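Long-range contacts in LPXTG family cell surface protein Fms2 (Enterococcus faecium DO, PDB 5FCE), which is a cell-wall-anchored adhesin of the enterococcal surface, represented here by its ligand-binding region, which probably attaches the bacterium to its binding partners: residues A[22-27]-A[73-78]; A[41-46]-A[85-90]. One frame throughout, in Å; residues are numbered along the deposited sequence.

Interaction 1: A[22-27]-A[73-78]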
loop_
_atom_site.group_PDB
_atom_site.type_symbol
_atom_site.label_atom_id
_atom_site.label_comp_id
_atom_site.label_asym_id
_atom_site.label_seq_id
_atom_site.Cartn_x
_atom_site.Cartn_y
_atom_site.Cartn_z
ATOM N N ILE A 22 -4.317 -7.035 -4.330
ATOM C CA ILE A 22 -3.849 -6.894 -2.964
ATOM C C ILE A 22 -4.671 -5.833 -2.255
ATOM O O ILE A 22 -4.806 -4.703 -2.742
ATOM C CB ILE A 22 -2.358 -6.512 -2.904
ATOM C CG1 ILE A 22 -1.521 -7.597 -3.588
ATOM C CG2 ILE A 22 -1.912 -6.307 -1.452
ATOM C CD1 ILE A 22 -0.057 -7.233 -3.818
ATOM N N THR A 23 -5.240 -6.211 -1.114
ATOM C CA THR A 23 -6.041 -5.304 -0.308
ATOM C C THR A 23 -5.262 -4.930 0.959
ATOM O O THR A 23 -4.810 -5.807 1.711
ATOM C CB THR A 23 -7.400 -5.949 0.035
ATOM O OG1 THR A 23 -8.142 -6.151 -1.182
ATOM C CG2 THR A 23 -8.191 -5.069 0.955
ATOM N N ILE A 24 -5.096 -3.627 1.184
ATOM C CA ILE A 24 -4.301 -3.126 2.304
ATOM C C ILE A 24 -5.095 -2.159 3.155
ATOM O O ILE A 24 -5.469 -1.074 2.697
ATOM C CB ILE A 24 -3.042 -2.381 1.820
ATOM C CG1 ILE A 24 -2.210 -3.280 0.913
ATOM C CG2 ILE A 24 -2.203 -1.939 3.000
ATOM C CD1 ILE A 24 -1.110 -2.559 0.149
ATOM N N PRO A 25 -5.341 -2.535 4.416
ATOM C CA PRO A 25 -6.038 -1.633 5.331
ATOM C C PRO A 25 -5.035 -0.710 5.996
ATOM O O PRO A 25 -4.175 -1.176 6.752
ATOM C CB PRO A 25 -6.668 -2.584 6.360
ATOM C CG PRO A 25 -5.874 -3.874 6.264
ATOM C CD PRO A 25 -4.957 -3.802 5.062
ATOM N N VAL A 26 -5.120 0.580 5.695
ATOM C CA VAL A 26 -4.218 1.537 6.320
ATOM C C VAL A 26 -4.946 2.350 7.382
ATOM O O VAL A 26 -6.139 2.630 7.264
ATOM C CB VAL A 26 -3.552 2.474 5.282
ATOM C CG1 VAL A 26 -2.858 1.647 4.187
ATOM C CG2 VAL A 26 -4.579 3.395 4.648
ATOM N N LYS A 27 -4.227 2.691 8.442
ATOM C CA LYS A 27 -4.782 3.540 9.500
ATOM C C LYS A 27 -4.009 4.854 9.567
ATOM O O LYS A 27 -2.826 4.879 9.913
ATOM C CB LYS A 27 -4.745 2.817 10.854
ATOM C CG LYS A 27 -5.387 3.607 11.995
ATOM C CD LYS A 27 -5.450 2.833 13.315
ATOM C CE LYS A 27 -4.089 2.737 13.997
ATOM N NZ LYS A 27 -4.146 2.697 15.501
ATOM N N ILE A 73 -7.103 0.210 0.704
ATOM C CA ILE A 73 -6.511 0.413 -0.608
ATOM C C ILE A 73 -6.496 -0.918 -1.351
ATOM O O ILE A 73 -6.155 -1.964 -0.778
ATOM C CB ILE A 73 -5.083 0.970 -0.494
ATOM C CG1 ILE A 73 -5.111 2.323 0.222
ATOM C CG2 ILE A 73 -4.450 1.121 -1.874
ATOM C CD1 ILE A 73 -3.747 2.847 0.653
HETATM N N MSE A 74 -6.884 -0.881 -2.621
HETATM C CA MSE A 74 -6.880 -2.082 -3.442
HETATM C C MSE A 74 -5.920 -1.878 -4.591
HETATM O O MSE A 74 -6.028 -0.890 -5.334
HETATM C CB MSE A 74 -8.280 -2.365 -3.971
HETATM C CG MSE A 74 -9.327 -2.490 -2.870
HETATM SE SE MSE A 74 -11.038 -3.018 -3.663
HETATM C CE MSE A 74 -10.418 -3.394 -5.490
ATOM N N ILE A 75 -4.982 -2.812 -4.733
ATOM C CA ILE A 75 -3.929 -2.716 -5.742
ATOM C C ILE A 75 -3.847 -3.962 -6.635
ATOM O O ILE A 75 -3.812 -5.095 -6.144
ATOM C CB ILE A 75 -2.567 -2.439 -5.065
ATOM C CG1 ILE A 75 -2.501 -0.977 -4.586
ATOM C CG2 ILE A 75 -1.432 -2.692 -6.020
ATOM C CD1 ILE A 75 -1.268 -0.639 -3.735
ATOM N N SER A 76 -3.813 -3.763 -7.951
ATOM C CA SER A 76 -3.648 -4.897 -8.861
ATOM C C SER A 76 -2.223 -5.445 -8.735
ATOM O O SER A 76 -1.266 -4.688 -8.839
ATOM C CB SER A 76 -3.943 -4.443 -10.292
ATOM O OG SER A 76 -3.799 -5.495 -11.216
ATOM N N ALA A 77 -2.071 -6.752 -8.504
ATOM C CA ALA A 77 -0.743 -7.348 -8.289
ATOM C C ALA A 77 0.022 -7.605 -9.589
ATOM O O ALA A 77 -0.442 -8.357 -10.444
ATOM C CB ALA A 77 -0.878 -8.667 -7.507
ATOM N N GLU A 78 1.216 -7.030 -9.711
ATOM C CA GLU A 78 2.028 -7.215 -10.914
ATOM C C GLU A 78 3.152 -8.240 -10.713
ATOM O O GLU A 78 3.911 -8.536 -11.645
ATOM C CB GLU A 78 2.589 -5.858 -11.373
ATOM C CG GLU A 78 1.505 -4.778 -11.483
ATOM C CD GLU A 78 2.034 -3.403 -11.882
ATOM O OE1 GLU A 78 3.261 -3.253 -12.106
ATOM O OE2 GLU A 78 1.205 -2.460 -11.997
#
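I22 and I75 pair through both of their backbone amides, and I24 and I73 do the same, the two hydrogen-bonded pairs of an antiparallel strand pairing. The bond from I22 N to I75 O is 2.7 Å long and almost straight, with 176° at the hydrogen. I73 N reaches I24 O at 2.9 Å, but the donor is tilted 31° from the carbonyl plane, whereas the other three bonds lie in it. Between them T23 and M74 form the non-hydrogen-bonded pair, where T23 CA approaches I73 O at 3.4 Å in a CA-H...O contact.

The four isoleucines share one face. Beyond the paired residues, V26 CG1 meets I73 CD1 at 3.8 Å. At the other end I22 CD1 lies 4.0 Å from A77 CB; CG1 of I22 (chi1 -60°) is also near that methyl. T23 and the selenomethionine M74 take the opposite face, the outer end of the M74 side chain leading away from 22-27.

V26 bonds to Y71, extending the pairing, while T23 bonds to V14 of strand 14-16, also paired with 21-28. The isoleucine face packs on strand 54-60, I22 touching I55, and I73 and I75 touching V58.

Interaction 2: A[41-46]-A[85-90]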
loop_
_atom_site.group_PDB
_atom_site.type_symbol
_atom_site.label_atom_id
_atom_site.label_comp_id
_atom_site.label_asym_id
_atom_site.label_seq_id
_atom_site.Cartn_x
_atom_site.Cartn_y
_atom_site.Cartn_z
ATOM N N LEU A 41 2.989 0.071 -4.147
ATOM C CA LEU A 41 3.608 -1.007 -3.381
ATOM C C LEU A 41 4.943 -1.347 -4.052
ATOM O O LEU A 41 4.994 -1.581 -5.262
ATOM C CB LEU A 41 2.683 -2.219 -3.382
ATOM C CG LEU A 41 2.753 -3.269 -2.284
ATOM C CD1 LEU A 41 2.676 -2.634 -0.904
ATOM C CD2 LEU A 41 1.613 -4.268 -2.491
ATOM N N THR A 42 6.025 -1.348 -3.284
ATOM C CA THR A 42 7.351 -1.485 -3.881
ATOM C C THR A 42 8.231 -2.432 -3.076
ATOM O O THR A 42 8.007 -2.619 -1.875
ATOM C CB THR A 42 8.032 -0.098 -4.013
ATOM O OG1 THR A 42 9.345 -0.246 -4.559
ATOM C CG2 THR A 42 8.124 0.572 -2.660
ATOM N N TYR A 43 9.206 -3.061 -3.733
ATOM C CA TYR A 43 10.235 -3.776 -2.982
ATOM C C TYR A 43 11.592 -3.068 -2.995
ATOM O O TYR A 43 12.618 -3.651 -2.635
ATOM C CB TYR A 43 10.350 -5.248 -3.402
ATOM C CG TYR A 43 10.650 -5.499 -4.861
ATOM C CD1 TYR A 43 9.633 -5.489 -5.805
ATOM C CD2 TYR A 43 11.944 -5.794 -5.285
ATOM C CE1 TYR A 43 9.896 -5.733 -7.142
ATOM C CE2 TYR A 43 12.221 -6.052 -6.618
ATOM C CZ TYR A 43 11.192 -6.019 -7.538
ATOM O OH TYR A 43 11.451 -6.268 -8.863
ATOM N N GLY A 44 11.589 -1.802 -3.391
ATOM C CA GLY A 44 12.812 -1.016 -3.365
ATOM C C GLY A 44 12.716 0.322 -4.075
ATOM O O GLY A 44 13.169 0.473 -5.211
ATOM N N TRP A 45 12.138 1.307 -3.404
ATOM C CA TRP A 45 12.051 2.646 -3.987
ATOM C C TRP A 45 11.865 3.704 -2.898
ATOM O O TRP A 45 11.108 3.493 -1.957
ATOM C CB TRP A 45 10.900 2.700 -5.000
ATOM C CG TRP A 45 10.777 4.013 -5.731
ATOM C CD1 TRP A 45 11.800 4.792 -6.211
ATOM C CD2 TRP A 45 9.562 4.697 -6.063
ATOM N NE1 TRP A 45 11.288 5.920 -6.815
ATOM C CE2 TRP A 45 9.918 5.881 -6.745
ATOM C CE3 TRP A 45 8.207 4.427 -5.845
ATOM C CZ2 TRP A 45 8.966 6.791 -7.211
ATOM C CZ3 TRP A 45 7.260 5.326 -6.318
ATOM C CH2 TRP A 45 7.646 6.493 -6.991
ATOM N N ASP A 46 12.548 4.840 -3.036
ATOM C CA ASP A 46 12.472 5.902 -2.037
ATOM C C ASP A 46 11.334 6.895 -2.299
ATOM O O ASP A 46 11.116 7.824 -1.526
ATOM C CB ASP A 46 13.823 6.624 -1.915
ATOM C CG ASP A 46 14.206 7.389 -3.173
ATOM O OD1 ASP A 46 13.475 7.338 -4.192
ATOM O OD2 ASP A 46 15.273 8.036 -3.149
ATOM N N LYS A 85 6.990 -12.639 -1.694
ATOM C CA LYS A 85 7.502 -13.143 -0.419
ATOM C C LYS A 85 9.016 -13.365 -0.450
ATOM O O LYS A 85 9.651 -13.534 0.596
ATOM C CB LYS A 85 6.781 -14.438 -0.037
ATOM C CG LYS A 85 5.345 -14.222 0.452
ATOM C CD LYS A 85 4.568 -15.531 0.492
ATOM C CE LYS A 85 5.198 -16.534 1.435
ATOM N NZ LYS A 85 4.535 -17.858 1.279
ATOM N N SER A 86 9.589 -13.353 -1.650
ATOM C CA SER A 86 11.025 -13.565 -1.845
ATOM C C SER A 86 11.802 -12.281 -1.571
ATOM O O SER A 86 13.025 -12.305 -1.382
ATOM C CB SER A 86 11.302 -14.036 -3.282
ATOM O OG SER A 86 11.469 -12.921 -4.155
ATOM N N LYS A 87 11.089 -11.158 -1.545
ATOM C CA LYS A 87 11.727 -9.857 -1.372
ATOM C C LYS A 87 12.134 -9.592 0.069
ATOM O O LYS A 87 11.522 -10.110 1.017
ATOM C CB LYS A 87 10.818 -8.732 -1.878
ATOM C CG LYS A 87 10.351 -8.921 -3.337
ATOM C CD LYS A 87 11.534 -9.115 -4.284
ATOM C CE LYS A 87 11.088 -9.359 -5.721
ATOM N NZ LYS A 87 12.261 -9.525 -6.641
ATOM N N ASP A 88 13.172 -8.782 0.238
ATOM C CA ASP A 88 13.682 -8.490 1.571
ATOM C C ASP A 88 12.817 -7.509 2.360
ATOM O O ASP A 88 12.790 -7.543 3.596
ATOM C CB ASP A 88 15.128 -7.985 1.489
ATOM C CG ASP A 88 16.071 -9.007 0.869
ATOM O OD1 ASP A 88 16.360 -10.032 1.528
ATOM O OD2 ASP A 88 16.526 -8.778 -0.275
ATOM N N LYS A 89 12.111 -6.636 1.648
ATOM C CA LYS A 89 11.363 -5.558 2.286
ATOM C C LYS A 89 10.314 -4.997 1.332
ATOM O O LYS A 89 10.641 -4.605 0.202
ATOM C CB LYS A 89 12.317 -4.440 2.675
ATOM C CG LYS A 89 11.674 -3.294 3.432
ATOM C CD LYS A 89 12.686 -2.186 3.646
ATOM C CE LYS A 89 12.141 -1.128 4.567
ATOM N NZ LYS A 89 11.940 0.155 3.842
ATOM N N VAL A 90 9.064 -4.953 1.779
ATOM C CA VAL A 90 7.992 -4.390 0.963
ATOM C C VAL A 90 7.508 -3.121 1.642
ATOM O O VAL A 90 7.181 -3.145 2.829
ATOM C CB VAL A 90 6.818 -5.376 0.805
ATOM C CG1 VAL A 90 5.659 -4.720 0.056
ATOM C CG2 VAL A 90 7.270 -6.640 0.090
HETATM O O HOH W 1 13.490 -5.681 -1.066
#
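Y43 receives the K87 side chain over one ring face, a combined CH-pi and cation-pi contact between the residue just past strand 36-42 and the loop that leads from helix 81-85 to strand 91-96. This is within the immunoglobulin-like family region of the adhesin. In the CH-pi part, K87 CE sits 3.6 Å from the ring centroid and only 12° off the normal. The ammonium is off-centre: NZ lies 4.0 Å from that centroid, 33° off the normal, nearest the CE2 side. A bend at chi2 of K87 (-54°) turns its outer chain along the ring.

Apolar packing also joins L41 CD1 and V90 CG1, 3.8 Å apart; I55 of strand 54-60 lies against both residues.

Among polar contacts, two CA-H...O approaches join the backbones: V90 CA to T42 O, and Y43 CA to K89 O at 3.3 Å. K89 sends its NZ elsewhere, to salt bridges with D91 and E104. T42 OG1 accepts from G44 N at 3.0 Å, forming an ST turn just where the strand gives way to loop. Finally, a water donates to Y43 O at 2.7 Å and weakly accepts from K89 N.

How the interactions relate
Although their centres are 14 Å apart, interaction 1 and interaction 2 meet through L41. Its CD2 lies 3.7 Å from I22 CD1, its CD1 lies 3.9 Å from I24 CD1, and its CB is 4.3 Å from I75 CD1. L41 therefore packs against the isoleucine side of interaction 1 while its CD1 also serves the V90 contact of interaction 2. I55 of strand 54-60 is a second common neighbour, touched from I22 and from L41, Y43 and V90. The segments also alternate along the chain. Through L41, strand 36-42 of the four-stranded antiparallel sheet packs on strands 21-28 and 71-76 of the mixed sheet, consistent with a flattened barrel.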